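Local structure of elicitor protein Hrip2 (Magnaporthe oryzae, 5FID) at residues Y123-P126 / L127-V131. The protein is a fungal protein elicitor of the Bys1 family that probably triggers defence responses in host plants. The protein carries 1 engineered substitution. Sequence-based numbering, arbitrary orientation.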
ATOM      1  N   TYR A 123      -2.565   0.471   1.604  1.00 13.04           N
ATOM      2  CA  TYR A 123      -1.716  -0.680   1.890  1.00 14.28           C
ATOM      3  C   TYR A 123      -1.976  -1.846   0.951  1.00 14.97           C
ATOM      4  O   TYR A 123      -3.102  -2.022   0.473  1.00 13.15           O
ATOM      5  CB  TYR A 123      -1.881  -1.144   3.341  1.00 13.89           C
ATOM      6  CG  TYR A 123      -1.588  -0.071   4.358  1.00 15.76           C
ATOM      7  CD1 TYR A 123      -0.326   0.493   4.461  1.00 18.34           C
ATOM      8  CD2 TYR A 123      -2.566   0.366   5.227  1.00 16.00           C
ATOM      9  CE1 TYR A 123      -0.054   1.477   5.402  1.00 18.89           C
ATOM     10  CE2 TYR A 123      -2.304   1.349   6.165  1.00 17.82           C
ATOM     11  CZ  TYR A 123      -1.049   1.900   6.243  1.00 19.00           C
ATOM     12  OH  TYR A 123      -0.794   2.870   7.181  1.00 21.41           O
ATOM     13  N   GLY A 124      -0.927  -2.630   0.700  1.00 13.64           N
ATOM     14  CA  GLY A 124      -1.019  -3.848  -0.090  1.00 12.55           C
ATOM     15  C   GLY A 124      -0.770  -5.108   0.734  1.00 13.00           C
ATOM     16  O   GLY A 124      -0.075  -5.078   1.756  1.00 12.44           O
ATOM     17  N   CYS A 125      -1.331  -6.226   0.277  1.00 10.62           N
ATOM     18  CA  CYS A 125      -1.231  -7.490   0.986  1.00 12.33           C
ATOM     19  C   CYS A 125      -1.386  -8.622  -0.032  1.00 13.36           C
ATOM     20  O   CYS A 125      -2.204  -8.516  -0.943  1.00 12.86           O
ATOM     21  CB  CYS A 125      -2.360  -7.560   2.023  1.00 12.12           C
ATOM     22  SG  CYS A 125      -2.356  -8.973   3.130  1.00 11.26           S
ATOM     23  N   PRO A 126      -0.602  -9.708   0.117  1.00 11.90           N
ATOM     24  CA  PRO A 126      -0.713 -10.868  -0.776  1.00 11.78           C
ATOM     25  C   PRO A 126      -2.121 -11.445  -0.842  1.00 12.03           C
ATOM     26  O   PRO A 126      -2.780 -11.611   0.192  1.00 12.09           O
ATOM     27  CB  PRO A 126       0.203 -11.893  -0.118  1.00 11.59           C
ATOM     28  CG  PRO A 126       1.260 -11.064   0.544  1.00 11.04           C
ATOM     29  CD  PRO A 126       0.533  -9.834   1.049  1.00 11.22           C
ATOM     30  N   LEU A 127      -2.569 -11.767  -2.051  1.00 10.58           N
ATOM     31  CA  LEU A 127      -3.895 -12.340  -2.257  1.00 11.32           C
ATOM     32  C   LEU A 127      -3.897 -13.803  -1.822  1.00 13.48           C
ATOM     33  O   LEU A 127      -2.844 -14.454  -1.837  1.00 11.64           O
ATOM     34  CB  LEU A 127      -4.275 -12.244  -3.739  1.00 12.83           C
ATOM     35  CG  LEU A 127      -4.392 -10.839  -4.323  1.00 11.67           C
ATOM     36  CD1 LEU A 127      -4.651 -10.894  -5.821  1.00 12.44           C
ATOM     37  CD2 LEU A 127      -5.514 -10.087  -3.607  1.00 11.73           C
ATOM     38  N   PRO A 128      -5.072 -14.336  -1.432  1.00 14.39           N
ATOM     39  CA  PRO A 128      -6.358 -13.642  -1.314  1.00 15.49           C
ATOM     40  C   PRO A 128      -6.537 -12.985   0.051  1.00 15.99           C
ATOM     41  O   PRO A 128      -5.959 -13.433   1.049  1.00 15.87           O
ATOM     42  CB  PRO A 128      -7.376 -14.772  -1.470  1.00 16.90           C
ATOM     43  CG  PRO A 128      -6.690 -15.963  -0.901  1.00 17.17           C
ATOM     44  CD  PRO A 128      -5.215 -15.790  -1.238  1.00 13.77           C
ATOM     45  N   ILE A 129      -7.318 -11.909   0.079  1.00 14.93           N
ATOM     46  CA  ILE A 129      -7.643 -11.216   1.313  1.00 14.13           C
ATOM     47  C   ILE A 129      -9.131 -10.925   1.315  1.00 15.00           C
ATOM     48  O   ILE A 129      -9.758 -10.892   0.254  1.00 13.44           O
ATOM     49  CB  ILE A 129      -6.894  -9.878   1.428  1.00 15.87           C
ATOM     50  CG1 ILE A 129      -7.261  -8.952   0.267  1.00 13.92           C
ATOM     51  CG2 ILE A 129      -5.391 -10.104   1.450  1.00 14.46           C
ATOM     52  CD1 ILE A 129      -6.657  -7.540   0.379  1.00 13.98           C
ATOM     53  N   ASN A 130      -9.695 -10.743   2.505  1.00 18.00           N
ATOM     54  CA  ASN A 130     -10.993 -10.092   2.643  1.00 18.15           C
ATOM     55  C   ASN A 130     -10.669  -8.715   3.190  1.00 18.87           C
ATOM     56  O   ASN A 130      -9.848  -8.600   4.092  1.00 21.33           O
ATOM     57  CB  ASN A 130     -11.902 -10.833   3.636  1.00 19.53           C
ATOM     58  CG  ASN A 130     -12.512 -12.105   3.063  1.00 21.25           C
ATOM     59  OD1 ASN A 130     -12.645 -12.266   1.849  1.00 20.14           O
ATOM     60  ND2 ASN A 130     -12.923 -13.006   3.949  1.00 27.58           N
ATOM     61  N   VAL A 131     -11.264  -7.668   2.632  1.00 14.83           N
ATOM     62  CA  VAL A 131     -11.048  -6.321   3.161  1.00 15.20           C
ATOM     63  C   VAL A 131     -12.191  -6.030   4.119  1.00 14.12           C
ATOM     64  O   VAL A 131     -13.339  -5.895   3.704  1.00 15.94           O
ATOM     65  CB  VAL A 131     -10.981  -5.265   2.042  1.00 14.10           C
ATOM     66  CG1 VAL A 131     -10.869  -3.865   2.628  1.00 15.16           C
ATOM     67  CG2 VAL A 131      -9.775  -5.532   1.160  1.00 15.19           C
TER
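C125 and I129 meet where the chain crosses from one beta-sheet to the other: strand 123-126 is the outermost strand of this chain's antiparallel sheet, with G124 hydrogen-bonding through its backbone to the second subunit, and the turn after it, holding a cis peptide between L127 and P128, leads into strand 131-135 of the mixed sheet. On the tight inner side, the methyl CG2 of I129 packs 3.6 Å from SG of C125. The disulfide to C101 ties that sulfur to a neighbouring loop, so the methyl rests on an atom whose position is already fixed. Sulfur that is bound in a disulfide donates no hydrogen bond and suits this apolar neighbour. A beta-branched isoleucine serves well here because its short branch reaches back to the strand end: with chi1 at 60°, CG2 swings opposite the carbonyl carbon of I129 and meets the sulfur. C125 and I129 are both buried, and Y78 of strand 75-81 packs on both.

The outer side is looser. P128 is exposed and its ring turns from the strand; proline suits the spot because it accepts the cis bond that bends the chain. P126, partly exposed, offers no N-H; the pairing with strand 75-81 runs through Y123 to Y78 and C125 to G76, while the P126 ring touches K120 of the second subunit. No hydrogen bond joins the two segments; L127 instead bonds through its backbone to D74, and I129 N to Q4 OE1. Between the two sides, the carbonyl O of P126 lies 3.3 Å from CG2 of I129.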